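PDB 2WLR: putative thiosulfate sulfurtransferase YNJE from Escherichia coli, which catalyses transfer of the sulfane sulfur of thiosulfate to cyanide, giving thiocyanate and sulfite, through a cysteine persulfide intermediate in a periplasmic, three-rhodanese-domain monomer. Local coordinates for residues Pro27-Asn32 against Leu125-Trp130; Asp133-Lys138 against Gly146-Ile151; Pro158-Ile163 against Tyr209-Tyr214; His165-Asp170 against Gln239-Ala244; Ile222-Tyr225 against Asp230-Leu233. All blocks are in the same frame, centred on the assembly; numbering follows the deposited sequence.

Interaction 1 of 5, residues Pro27-Asn32 against Leu125-Trp130; sequences PSAFYN and LVYPQW
Ala29 opens the contact by setting its methyl over one face of the Tyr127 ring. Its CB lies 4.2 Å from the ring centroid and 28° off the normal, a CH-pi contact displaced toward the base of the ring, where CB is 3.8 Å from Tyr127 CD1. One residue on, Phe30 turns its ring edge toward the face of Tyr127 in a T-shaped pair, centroids 5.6 Å apart and planes at 73°. The meeting is at the hydroxyl end: Phe30 CE1 lies 3.7 Å from Tyr127 OH, which sits near the plane of the phenyl ring. With CG of Tyr127 between the backbone N and the carbonyl carbon (chi1 66°), the ring stands up toward helix 28-32. This short helix, in the first rhodanese domain, is thus packed at the surface against the link between edge strand 125-126 and helix 128-135 of the second, with Tyr127 as N-cap residue of that helix. The Tyr127 ring also packs against Trp130 CB and meets Trp34 edge-to-face. Farther along the segment, Asn32 makes no direct bond across. Two waters bridge instead: one accepts from Asn32 ND2 at 3.2 Å and can donate to Leu125 O at 2.9 Å, and the second joins the same two atoms. Leu125 O additionally accepts from Trp34 NE1.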
# COMPACT_ATOMS: atom_id res chain seq x y z
N PRO A 27 7.48 -13.18 -5.64
CA PRO A 27 6.38 -12.33 -5.18
C PRO A 27 6.91 -11.04 -4.55
O PRO A 27 8.04 -10.97 -4.05
CB PRO A 27 5.67 -13.19 -4.14
CG PRO A 27 5.97 -14.57 -4.55
CD PRO A 27 7.36 -14.55 -5.10
N SER A 28 6.07 -10.02 -4.55
CA SER A 28 6.51 -8.71 -4.12
C SER A 28 6.94 -8.63 -2.65
O SER A 28 7.73 -7.81 -2.29
CB SER A 28 5.46 -7.64 -4.43
OG SER A 28 4.29 -7.83 -3.66
N ALA A 29 6.40 -9.51 -1.81
CA ALA A 29 6.80 -9.52 -0.43
C ALA A 29 8.30 -9.65 -0.31
O ALA A 29 8.93 -8.94 0.47
CB ALA A 29 6.14 -10.64 0.30
N PHE A 30 8.87 -10.52 -1.12
CA PHE A 30 10.32 -10.78 -1.05
C PHE A 30 11.08 -9.66 -1.74
O PHE A 30 12.12 -9.21 -1.25
CB PHE A 30 10.66 -12.17 -1.59
CG PHE A 30 9.89 -13.28 -0.92
CD1 PHE A 30 9.88 -13.39 0.45
CD2 PHE A 30 9.12 -14.14 -1.66
CE1 PHE A 30 9.15 -14.38 1.09
CE2 PHE A 30 8.40 -15.15 -1.03
CZ PHE A 30 8.41 -15.26 0.34
N TYR A 31 10.60 -9.20 -2.86
CA TYR A 31 11.16 -8.02 -3.51
C TYR A 31 11.21 -6.85 -2.53
O TYR A 31 12.19 -6.13 -2.47
CB TYR A 31 10.30 -7.66 -4.74
CG TYR A 31 10.70 -6.41 -5.48
CD1 TYR A 31 11.69 -6.40 -6.43
CD2 TYR A 31 10.06 -5.23 -5.22
CE1 TYR A 31 12.02 -5.28 -7.12
CE2 TYR A 31 10.40 -4.07 -5.92
CZ TYR A 31 11.37 -4.12 -6.85
OH TYR A 31 11.73 -2.97 -7.55
N ASN A 32 10.14 -6.66 -1.77
CA ASN A 32 10.05 -5.53 -0.84
C ASN A 32 11.06 -5.60 0.31
O ASN A 32 11.38 -4.59 0.93
CB ASN A 32 8.65 -5.40 -0.25
CG ASN A 32 7.59 -4.99 -1.26
OD1 ASN A 32 7.90 -4.44 -2.32
ND2 ASN A 32 6.34 -5.16 -0.87
N LEU A 125 4.09 -4.05 5.87
CA LEU A 125 3.23 -4.64 4.83
C LEU A 125 3.47 -6.11 4.84
O LEU A 125 4.32 -6.64 4.12
CB LEU A 125 3.53 -4.05 3.44
CG LEU A 125 3.14 -2.59 3.29
CD1 LEU A 125 3.67 -2.03 1.99
CD2 LEU A 125 1.65 -2.35 3.34
N VAL A 126 2.72 -6.81 5.67
CA VAL A 126 2.93 -8.25 5.84
C VAL A 126 2.24 -9.09 4.74
O VAL A 126 1.48 -8.57 3.91
CB VAL A 126 2.51 -8.71 7.25
CG1 VAL A 126 3.14 -7.78 8.32
CG2 VAL A 126 0.96 -8.78 7.37
N TYR A 127 2.48 -10.39 4.74
CA TYR A 127 1.97 -11.29 3.73
C TYR A 127 1.43 -12.56 4.42
O TYR A 127 1.73 -12.79 5.61
CB TYR A 127 3.05 -11.57 2.69
CG TYR A 127 4.25 -12.34 3.18
CD1 TYR A 127 5.28 -11.72 3.88
CD2 TYR A 127 4.37 -13.70 2.94
CE1 TYR A 127 6.37 -12.42 4.29
CE2 TYR A 127 5.48 -14.42 3.38
CZ TYR A 127 6.47 -13.78 4.05
OH TYR A 127 7.55 -14.54 4.45
N PRO A 128 0.63 -13.37 3.70
CA PRO A 128 -0.12 -14.43 4.41
C PRO A 128 0.70 -15.45 5.18
O PRO A 128 0.41 -15.71 6.36
CB PRO A 128 -0.95 -15.07 3.29
CG PRO A 128 -1.19 -13.95 2.35
CD PRO A 128 0.13 -13.19 2.34
N GLN A 129 1.70 -16.04 4.56
CA GLN A 129 2.50 -17.03 5.27
C GLN A 129 3.09 -16.49 6.56
O GLN A 129 3.16 -17.18 7.58
CB GLN A 129 3.59 -17.62 4.39
CG GLN A 129 4.19 -18.89 5.01
CD GLN A 129 3.18 -20.03 5.11
OE1 GLN A 129 2.45 -20.32 4.15
NE2 GLN A 129 3.10 -20.65 6.28
N TRP A 130 3.50 -15.23 6.55
CA TRP A 130 4.12 -14.62 7.73
C TRP A 130 3.11 -14.62 8.86
O TRP A 130 3.41 -14.99 9.99
CB TRP A 130 4.56 -13.18 7.43
CG TRP A 130 5.16 -12.43 8.59
CD1 TRP A 130 6.48 -12.42 8.96
CD2 TRP A 130 4.47 -11.59 9.54
NE1 TRP A 130 6.66 -11.63 10.06
CE2 TRP A 130 5.44 -11.11 10.44
CE3 TRP A 130 3.14 -11.21 9.72
CZ2 TRP A 130 5.11 -10.27 11.50
CZ3 TRP A 130 2.83 -10.38 10.77
CH2 TRP A 130 3.81 -9.91 11.64
O HOH W 1 4.94 -7.08 1.31
O HOH W 2 6.58 -5.51 2.20

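Interaction 2 of 5, residues Asp133-Lys138 against Gly146-Ile151; sequences DLQQGK and GDWKVI
Leu134 sets a methyl squarely over one face of the indole of Trp148, and this is the tight part of the contact. CD2 stands 3.6 Å from the centroid of the six-membered ring and only 12° off its normal, a CH-pi contact over the ring centre, while CD1 reaches toward the pyrrole side, 3.9 Å from Trp148 NE1. With CG anti to the backbone N (chi1 179°), the leucine points its branch at the indole, and the two side chains approach from opposite directions. The pair joins the end of helix 128-135 to the start of strand 148-154 in the parallel sheet of this rhodanese domain. The helix finishes in a Schellman motif at Gly137, whose positive phi lets the chain turn back. Toward the strand the packing is looser at Gln135, which like Trp148 is partly exposed to solvent. Its chain runs at about a right angle to that of Trp148, yet its amide plane is only 22° from the ring plane. Gln135 CG lies 3.8 Å from Trp148 CH2, and its NE2 approaches Val150 CG2 only to 4.3 Å; Ile166 also packs against this glutamine.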
# COMPACT_ATOMS: atom_id res chain seq x y z
N ASP A 133 2.40 -18.13 10.13
CA ASP A 133 3.51 -18.58 10.99
C ASP A 133 3.47 -17.89 12.35
O ASP A 133 3.67 -18.55 13.39
CB ASP A 133 4.89 -18.33 10.34
CG ASP A 133 5.14 -19.21 9.12
OD1 ASP A 133 4.46 -20.23 8.95
OD2 ASP A 133 6.03 -18.86 8.32
N LEU A 134 3.21 -16.58 12.39
CA LEU A 134 3.07 -15.86 13.66
C LEU A 134 2.00 -16.50 14.52
O LEU A 134 2.22 -16.80 15.68
CB LEU A 134 2.71 -14.40 13.40
CG LEU A 134 2.50 -13.52 14.63
CD1 LEU A 134 3.80 -13.27 15.32
CD2 LEU A 134 1.80 -12.22 14.25
N GLN A 135 0.83 -16.74 13.93
CA GLN A 135 -0.30 -17.32 14.66
C GLN A 135 -0.00 -18.71 15.20
O GLN A 135 -0.59 -19.15 16.20
CB GLN A 135 -1.52 -17.42 13.75
CG GLN A 135 -2.10 -16.11 13.34
CD GLN A 135 -3.20 -16.22 12.27
OE1 GLN A 135 -3.32 -17.23 11.56
NE2 GLN A 135 -3.99 -15.17 12.14
N GLN A 136 0.90 -19.41 14.53
CA GLN A 136 1.21 -20.79 14.87
C GLN A 136 2.34 -20.88 15.90
O GLN A 136 2.75 -21.98 16.28
CB GLN A 136 1.54 -21.57 13.60
CG GLN A 136 0.31 -21.87 12.76
CD GLN A 136 -0.67 -22.77 13.49
OE1 GLN A 136 -1.76 -22.33 13.88
NE2 GLN A 136 -0.27 -24.00 13.72
N GLY A 137 2.81 -19.73 16.36
CA GLY A 137 3.85 -19.63 17.37
C GLY A 137 5.26 -19.81 16.86
O GLY A 137 6.17 -20.08 17.63
N LYS A 138 5.47 -19.67 15.55
CA LYS A 138 6.78 -19.80 14.97
C LYS A 138 7.55 -18.49 15.08
O LYS A 138 6.94 -17.42 15.21
CB LYS A 138 6.72 -20.20 13.49
CG LYS A 138 6.13 -21.56 13.23
CD LYS A 138 6.32 -21.97 11.78
CE LYS A 138 5.43 -23.14 11.39
NZ LYS A 138 5.43 -24.22 12.39
N GLY A 146 5.64 -7.48 21.50
CA GLY A 146 4.87 -8.12 22.55
C GLY A 146 3.52 -8.62 22.08
O GLY A 146 3.44 -9.46 21.20
N ASP A 147 2.45 -8.09 22.67
CA ASP A 147 1.10 -8.48 22.31
C ASP A 147 0.76 -8.03 20.89
O ASP A 147 1.22 -6.98 20.43
CB ASP A 147 0.10 -7.85 23.30
CG ASP A 147 0.18 -8.44 24.70
OD1 ASP A 147 0.63 -9.59 24.85
OD2 ASP A 147 -0.25 -7.74 25.64
N TRP A 148 -0.05 -8.83 20.21
CA TRP A 148 -0.52 -8.51 18.87
C TRP A 148 -1.97 -8.93 18.67
O TRP A 148 -2.50 -9.85 19.31
CB TRP A 148 0.42 -9.12 17.80
CG TRP A 148 0.64 -10.62 17.88
CD1 TRP A 148 1.65 -11.28 18.54
CD2 TRP A 148 -0.14 -11.63 17.25
NE1 TRP A 148 1.52 -12.62 18.40
CE2 TRP A 148 0.43 -12.88 17.60
CE3 TRP A 148 -1.28 -11.62 16.45
CZ2 TRP A 148 -0.11 -14.09 17.18
CZ3 TRP A 148 -1.81 -12.82 16.03
CH2 TRP A 148 -1.23 -14.05 16.40
N LYS A 149 -2.62 -8.22 17.75
CA LYS A 149 -3.98 -8.46 17.34
C LYS A 149 -4.02 -8.47 15.82
O LYS A 149 -3.33 -7.65 15.18
CB LYS A 149 -4.89 -7.34 17.85
CG LYS A 149 -4.91 -7.11 19.34
CD LYS A 149 -5.55 -8.28 20.06
CE LYS A 149 -6.23 -7.88 21.39
NZ LYS A 149 -5.36 -8.21 22.53
N VAL A 150 -4.85 -9.34 15.25
CA VAL A 150 -5.21 -9.33 13.84
C VAL A 150 -6.67 -8.94 13.72
O VAL A 150 -7.51 -9.47 14.44
CB VAL A 150 -4.96 -10.67 13.17
CG1 VAL A 150 -5.38 -10.62 11.70
CG2 VAL A 150 -3.49 -11.04 13.29
N ILE A 151 -6.98 -7.99 12.86
CA ILE A 151 -8.31 -7.41 12.79
C ILE A 151 -8.71 -7.19 11.36
O ILE A 151 -7.98 -6.51 10.60
CB ILE A 151 -8.36 -6.06 13.52
CG1 ILE A 151 -7.79 -6.17 14.95
CG2 ILE A 151 -9.79 -5.56 13.61
CD1 ILE A 151 -8.02 -4.97 15.82

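Interaction 3 of 5, residues Pro158-Ile163 against Tyr209-Tyr214; sequences PKLYLI and YGRDVY
The backbones keep well apart, Leu160 CA lying 8.5 Å from Arg211 CA, so side chains bridge the short, loosely formed helix 160-163 and the turn after strand 205-209. That turn follows the fourth strand, in chain order, of a parallel rhodanese sheet, the place where the active-site loop starts in this fold; here, though, the segment lies away from the annotated active site, which belongs to another rhodanese domain. Arg211 spans the interval with a chain bent at chi2 (78°) and then straight, presenting one flat face of its guanidinium to Leu160. CB of Leu160 sits over the middle of that group, 3.6 Å from Arg211 CZ, and its CD1 lies alongside the arm, 3.9 Å from Arg211 CG. The contact is therefore apolar matter against the flat of a charged group, leaving the N-H edges to other partners. NH1 forms a salt bridge with Glu152 and a hydrogen bond with Ser164 O, and Trp238 adds a cation-pi contact; together these would hold the guanidinium in orientation. The tyrosines meet more loosely. Tyr209 OH accepts from Ile166 N, and Tyr161 OH bonds Ala169 O, so both hydroxyls are directed at the neighbouring loop instead of each other. Between the two side chains the closest approach is Tyr209 OH to Tyr161 CD2, at 4.5 Å.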
# COMPACT_ATOMS: atom_id res chain seq x y z
N PRO A 158 -20.43 -7.23 10.58
CA PRO A 158 -19.75 -8.28 9.86
C PRO A 158 -20.67 -8.95 8.84
O PRO A 158 -21.80 -9.34 9.19
CB PRO A 158 -19.33 -9.27 10.94
CG PRO A 158 -19.55 -8.63 12.21
CD PRO A 158 -20.28 -7.35 12.04
N LYS A 159 -20.19 -9.06 7.61
CA LYS A 159 -20.90 -9.75 6.54
C LYS A 159 -20.04 -10.93 6.09
O LYS A 159 -20.15 -12.03 6.63
CB LYS A 159 -21.23 -8.78 5.40
CG LYS A 159 -22.43 -7.83 5.71
CD LYS A 159 -22.54 -6.68 4.71
CE LYS A 159 -21.50 -5.54 4.98
NZ LYS A 159 -21.64 -4.79 6.29
N LEU A 160 -19.12 -10.70 5.16
CA LEU A 160 -18.26 -11.76 4.67
C LEU A 160 -17.43 -12.42 5.77
O LEU A 160 -17.19 -13.62 5.74
CB LEU A 160 -17.37 -11.21 3.56
CG LEU A 160 -18.13 -10.95 2.26
CD1 LEU A 160 -17.20 -10.15 1.32
CD2 LEU A 160 -18.64 -12.26 1.65
N TYR A 161 -17.00 -11.62 6.75
CA TYR A 161 -16.28 -12.12 7.91
C TYR A 161 -17.00 -13.29 8.58
O TYR A 161 -16.37 -14.23 9.01
CB TYR A 161 -16.09 -11.00 8.94
CG TYR A 161 -15.48 -11.40 10.28
CD1 TYR A 161 -16.26 -11.99 11.29
CD2 TYR A 161 -14.13 -11.17 10.57
CE1 TYR A 161 -15.71 -12.32 12.52
CE2 TYR A 161 -13.59 -11.50 11.80
CZ TYR A 161 -14.39 -12.10 12.79
OH TYR A 161 -13.82 -12.42 14.00
N LEU A 162 -18.32 -13.24 8.65
CA LEU A 162 -19.04 -14.35 9.30
C LEU A 162 -18.87 -15.68 8.54
O LEU A 162 -18.93 -16.75 9.16
CB LEU A 162 -20.53 -14.03 9.42
CG LEU A 162 -20.91 -12.81 10.25
CD1 LEU A 162 -22.43 -12.56 10.19
CD2 LEU A 162 -20.44 -12.96 11.66
N ILE A 163 -18.71 -15.61 7.23
CA ILE A 163 -18.56 -16.80 6.40
C ILE A 163 -17.13 -17.34 6.49
O ILE A 163 -16.91 -18.53 6.66
CB ILE A 163 -18.94 -16.50 4.94
CG1 ILE A 163 -20.38 -15.96 4.83
CG2 ILE A 163 -18.73 -17.75 4.06
CD1 ILE A 163 -21.43 -16.93 5.29
N TYR A 209 -6.48 -6.08 8.08
CA TYR A 209 -6.73 -6.47 6.70
C TYR A 209 -8.15 -6.19 6.35
O TYR A 209 -9.00 -6.05 7.21
CB TYR A 209 -6.40 -7.95 6.42
CG TYR A 209 -7.42 -8.95 6.97
CD1 TYR A 209 -7.38 -9.37 8.29
CD2 TYR A 209 -8.41 -9.47 6.15
CE1 TYR A 209 -8.33 -10.29 8.77
CE2 TYR A 209 -9.33 -10.37 6.63
CZ TYR A 209 -9.29 -10.76 7.92
OH TYR A 209 -10.23 -11.66 8.41
N GLY A 210 -8.40 -6.11 5.07
CA GLY A 210 -9.76 -5.91 4.59
C GLY A 210 -10.00 -6.71 3.35
O GLY A 210 -9.07 -7.14 2.70
N ARG A 211 -11.26 -6.91 2.99
CA ARG A 211 -11.56 -7.38 1.67
C ARG A 211 -11.10 -6.31 0.67
O ARG A 211 -10.67 -6.63 -0.42
CB ARG A 211 -13.06 -7.67 1.48
CG ARG A 211 -13.43 -9.19 1.48
CD ARG A 211 -13.47 -9.82 2.86
NE ARG A 211 -13.81 -11.25 2.74
CZ ARG A 211 -13.90 -12.13 3.74
NH1 ARG A 211 -13.68 -11.79 5.00
NH2 ARG A 211 -14.20 -13.37 3.42
N ASP A 212 -11.16 -5.04 1.08
CA ASP A 212 -10.52 -3.95 0.34
C ASP A 212 -9.46 -3.35 1.26
O ASP A 212 -9.72 -3.06 2.43
CB ASP A 212 -11.53 -2.85 -0.00
CG ASP A 212 -12.70 -3.37 -0.84
OD1 ASP A 212 -12.49 -4.11 -1.83
OD2 ASP A 212 -13.83 -2.99 -0.49
N VAL A 213 -8.26 -3.13 0.72
CA VAL A 213 -7.15 -2.66 1.52
C VAL A 213 -7.49 -1.31 2.14
O VAL A 213 -7.12 -1.07 3.28
CB VAL A 213 -5.88 -2.58 0.67
CG1 VAL A 213 -4.77 -1.86 1.41
CG2 VAL A 213 -5.42 -3.99 0.26
N TYR A 214 -8.16 -0.43 1.40
CA TYR A 214 -8.41 0.91 1.92
C TYR A 214 -9.26 0.99 3.17
O TYR A 214 -9.09 1.94 3.92
CB TYR A 214 -8.82 1.90 0.82
CG TYR A 214 -10.20 1.82 0.20
CD1 TYR A 214 -11.00 0.68 0.25
CD2 TYR A 214 -10.70 2.95 -0.46
CE1 TYR A 214 -12.26 0.66 -0.34
CE2 TYR A 214 -11.96 2.93 -1.05
CZ TYR A 214 -12.73 1.81 -0.96
OH TYR A 214 -13.98 1.82 -1.55

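Interaction 4 of 5, residues His165-Asp170 against Gln239-Ala244; sequences HIPGAD and QTWSDA
One face of the Trp241 indole is covered by Ile166, whose CG1 lies 3.7 Å from the centroid of the five-membered ring and 13° off its normal, a CH-pi contact. The rest of the isoleucine spreads along the same indole: CD1 reaches the CE3 corner at 3.9 Å, and CG2 is equally far from Trp241 CH2. CG1 comes anti to the carbonyl carbon of Ile166 (chi1 -68°), which leaves CG2 beside the carbonyl carbon, so that both branches can lie along the indole. Pro167 approaches obliquely at the benzene side, its CD 3.6 Å from Trp241 CZ2. Outside the pair, the indole N-H is used on Pro247 O, while Trp238, His132 and Gln135 also border this tryptophan. The loop is held in shape by a type II turn from Ile166 to Ala169, with Gly168 at positive phi. Ile166 O is gripped twice, by Ala169 N at 3.0 Å and by His165 ND1 at 3.3 Å, which approach from opposite faces of the carbonyl plane; the histidine comes from 55° out of it. This buried packing joins the loop that enters edge strand 170-173 to helix 238-243, which follows strand 231-234 of the same parallel beta sheet, in the alpha/beta rhodanese fold.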
# COMPACT_ATOMS: atom_id res chain seq x y z
N HIS A 165 -12.98 -15.80 7.75
CA HIS A 165 -11.99 -14.80 8.15
C HIS A 165 -10.69 -15.46 8.55
O HIS A 165 -10.60 -16.70 8.68
CB HIS A 165 -12.50 -13.86 9.25
CG HIS A 165 -13.10 -14.54 10.44
ND1 HIS A 165 -12.35 -14.97 11.52
CD2 HIS A 165 -14.39 -14.77 10.76
CE1 HIS A 165 -13.17 -15.52 12.41
NE2 HIS A 165 -14.40 -15.40 11.98
N ILE A 166 -9.68 -14.63 8.76
CA ILE A 166 -8.36 -15.13 9.15
C ILE A 166 -8.47 -15.66 10.59
O ILE A 166 -9.09 -15.02 11.43
CB ILE A 166 -7.31 -14.03 8.99
CG1 ILE A 166 -7.12 -13.75 7.51
CG2 ILE A 166 -5.97 -14.43 9.65
CD1 ILE A 166 -6.14 -12.62 7.25
N PRO A 167 -7.89 -16.84 10.86
CA PRO A 167 -8.03 -17.39 12.21
C PRO A 167 -7.53 -16.44 13.27
O PRO A 167 -6.45 -15.87 13.11
CB PRO A 167 -7.17 -18.65 12.15
CG PRO A 167 -7.24 -19.06 10.70
CD PRO A 167 -7.20 -17.78 9.95
N GLY A 168 -8.32 -16.25 14.33
CA GLY A 168 -7.92 -15.39 15.44
C GLY A 168 -8.16 -13.91 15.18
O GLY A 168 -7.87 -13.07 16.04
N ALA A 169 -8.75 -13.57 14.03
CA ALA A 169 -9.02 -12.17 13.70
C ALA A 169 -10.28 -11.65 14.37
O ALA A 169 -11.31 -12.33 14.39
CB ALA A 169 -9.13 -11.98 12.19
N ASP A 170 -10.17 -10.44 14.90
CA ASP A 170 -11.29 -9.64 15.40
C ASP A 170 -11.90 -8.92 14.18
O ASP A 170 -11.43 -9.11 13.05
CB ASP A 170 -10.73 -8.69 16.47
CG ASP A 170 -11.78 -7.88 17.21
OD1 ASP A 170 -12.96 -8.25 17.23
OD2 ASP A 170 -11.35 -6.85 17.80
N GLN A 239 -7.92 -11.26 -0.02
CA GLN A 239 -7.84 -12.13 -1.18
C GLN A 239 -6.52 -12.89 -1.21
O GLN A 239 -6.45 -14.02 -1.69
CB GLN A 239 -8.05 -11.36 -2.47
CG GLN A 239 -8.37 -12.28 -3.68
CD GLN A 239 -9.55 -13.19 -3.41
OE1 GLN A 239 -10.57 -12.78 -2.86
NE2 GLN A 239 -9.41 -14.46 -3.81
N THR A 240 -5.44 -12.27 -0.72
CA THR A 240 -4.15 -12.96 -0.69
C THR A 240 -4.16 -14.17 0.28
O THR A 240 -3.50 -15.17 0.02
CB THR A 240 -2.95 -12.03 -0.34
OG1 THR A 240 -3.01 -11.57 1.02
CG2 THR A 240 -2.82 -10.86 -1.35
N TRP A 241 -4.84 -14.04 1.40
CA TRP A 241 -5.04 -15.17 2.32
C TRP A 241 -5.85 -16.28 1.68
O TRP A 241 -5.48 -17.45 1.76
CB TRP A 241 -5.72 -14.70 3.60
CG TRP A 241 -5.77 -15.77 4.67
CD1 TRP A 241 -6.72 -16.71 4.85
CD2 TRP A 241 -4.81 -15.96 5.71
NE1 TRP A 241 -6.42 -17.49 5.91
CE2 TRP A 241 -5.26 -17.04 6.49
CE3 TRP A 241 -3.63 -15.31 6.08
CZ2 TRP A 241 -4.54 -17.52 7.57
CZ3 TRP A 241 -2.94 -15.77 7.14
CH2 TRP A 241 -3.40 -16.86 7.91
N SER A 242 -6.94 -15.89 1.04
CA SER A 242 -7.83 -16.83 0.35
C SER A 242 -7.06 -17.59 -0.73
O SER A 242 -7.10 -18.84 -0.79
CB SER A 242 -9.02 -16.07 -0.25
OG SER A 242 -9.96 -16.96 -0.86
N ASP A 243 -6.34 -16.85 -1.56
CA ASP A 243 -5.56 -17.45 -2.64
C ASP A 243 -4.40 -18.32 -2.15
O ASP A 243 -3.97 -19.23 -2.86
CB ASP A 243 -5.08 -16.37 -3.60
CG ASP A 243 -6.24 -15.74 -4.41
OD1 ASP A 243 -7.40 -16.15 -4.23
OD2 ASP A 243 -5.98 -14.85 -5.24
N ALA A 244 -3.89 -18.07 -0.95
CA ALA A 244 -2.83 -18.91 -0.36
C ALA A 244 -3.33 -20.25 0.15
O ALA A 244 -2.52 -21.11 0.47
CB ALA A 244 -2.10 -18.14 0.76

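Interaction 5 of 5, residues Ile222-Tyr225 against Asp230-Leu233; sequences IMLY and DVRL
Leu224 carries its CG anti to its own carbonyl carbon (chi1 -75°), which swings the branch toward Val231; on the valine, CG1 is anti to the backbone N (chi1 -179°), leaving CG2 to face the helix. The two side chains cross with Leu224 CD2 3.8 Å from Val231 CG2. That same CG2 also lies 4.1 Å from Met223 CB, so the valine methyl is shared by neighbouring helix residues, while the extended selenomethionine chain leads away from the strand segment. Next to Val231, Asp230 and Arg232 turn to the other side of the strand and form a side-on salt bridge: Arg232 NE to Asp230 OD1 at 2.9 Å and NH2 to OD2 at 3.0 Å, each oxygen using its syn lone pair. Helix 213-226 and strand 231-234 are consecutive parts of a beta-alpha-beta crossover from strand 205-209, whose Val206 touches Met223 and Leu208 touches Val231. Helix 369-380 covers Leu224 with Phe375, Met376 and Arg379, and helix 188-197 meets Met223 through Met194.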
# COMPACT_ATOMS: atom_id res chain seq x y z
N ILE A 222 -5.81 6.00 11.42
CA ILE A 222 -6.43 6.62 12.59
C ILE A 222 -5.82 6.06 13.89
O ILE A 222 -5.54 6.80 14.83
CB ILE A 222 -7.96 6.47 12.54
CG1 ILE A 222 -8.52 7.43 11.49
CG2 ILE A 222 -8.60 6.82 13.91
CD1 ILE A 222 -9.92 7.11 11.04
N MSE A 223 -5.51 4.77 13.89
CA MSE A 223 -4.80 4.20 15.05
C MSE A 223 -3.42 4.77 15.24
O MSE A 223 -2.98 5.00 16.39
CB MSE A 223 -4.71 2.68 14.94
CG MSE A 223 -6.04 2.02 15.14
SE MSE A 223 -5.83 0.09 15.21
CE MSE A 223 -7.75 -0.31 15.59
N LEU A 224 -2.69 5.03 14.14
CA LEU A 224 -1.35 5.62 14.24
C LEU A 224 -1.46 7.04 14.82
O LEU A 224 -0.68 7.43 15.68
CB LEU A 224 -0.65 5.64 12.88
CG LEU A 224 -0.13 4.28 12.44
CD1 LEU A 224 0.20 4.36 10.94
CD2 LEU A 224 1.09 3.81 13.21
N TYR A 225 -2.42 7.81 14.34
CA TYR A 225 -2.72 9.11 14.90
C TYR A 225 -2.95 9.01 16.41
O TYR A 225 -2.39 9.81 17.19
CB TYR A 225 -3.96 9.69 14.20
CG TYR A 225 -4.69 10.75 14.97
CD1 TYR A 225 -4.30 12.07 14.89
CD2 TYR A 225 -5.77 10.42 15.76
CE1 TYR A 225 -4.98 13.06 15.62
CE2 TYR A 225 -6.43 11.38 16.51
CZ TYR A 225 -6.04 12.70 16.42
OH TYR A 225 -6.73 13.66 17.17
N ASP A 230 2.84 0.31 16.58
CA ASP A 230 3.14 -0.70 15.57
C ASP A 230 1.83 -1.16 14.92
O ASP A 230 1.11 -1.97 15.47
CB ASP A 230 3.94 -1.84 16.21
CG ASP A 230 4.35 -2.92 15.23
OD1 ASP A 230 4.17 -2.73 14.00
OD2 ASP A 230 4.89 -3.96 15.70
N VAL A 231 1.52 -0.57 13.76
CA VAL A 231 0.35 -0.87 12.98
C VAL A 231 0.83 -1.31 11.59
O VAL A 231 1.65 -0.63 10.95
CB VAL A 231 -0.61 0.33 12.83
CG1 VAL A 231 -1.82 -0.06 12.02
CG2 VAL A 231 -1.06 0.86 14.20
N ARG A 232 0.29 -2.42 11.15
CA ARG A 232 0.67 -3.08 9.91
C ARG A 232 -0.56 -3.46 9.12
O ARG A 232 -1.68 -3.54 9.66
CB ARG A 232 1.48 -4.33 10.20
CG ARG A 232 2.61 -4.05 11.14
CD ARG A 232 3.55 -5.19 11.23
NE ARG A 232 4.46 -5.06 12.35
CZ ARG A 232 5.51 -5.85 12.54
NH1 ARG A 232 5.85 -6.75 11.63
NH2 ARG A 232 6.22 -5.72 13.65
N LEU A 233 -0.36 -3.68 7.82
CA LEU A 233 -1.43 -4.11 6.91
C LEU A 233 -1.04 -5.41 6.30
O LEU A 233 0.12 -5.63 5.98
CB LEU A 233 -1.60 -3.16 5.74
CG LEU A 233 -2.11 -1.76 6.02
CD1 LEU A 233 -2.18 -0.96 4.69
CD2 LEU A 233 -3.46 -1.79 6.73

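Interactions 2 to 5 lie within the second rhodanese domain, whereas interaction 1 joins it to the first. Helix 128-135 links interaction 1 to interaction 2, with centres 16 Å apart, and Val126 N reaches Leu233 O at 2.9 Å, a probable bond tying interaction 1 to the strand of interaction 5. Interactions 3 and 4 are closest, about 9 Å between centres, and their segments alternate along the chain. Interactions 2 and 4 meet where Val150 O receives Asp170 N at 2.9 Å. All five lie away from the catalytic Cys365 in the third domain, although Tyr214 packs on Arg370, a probable substrate-binding residue; the Arg211 side chain is about 14 Å from bound HEPES buffer.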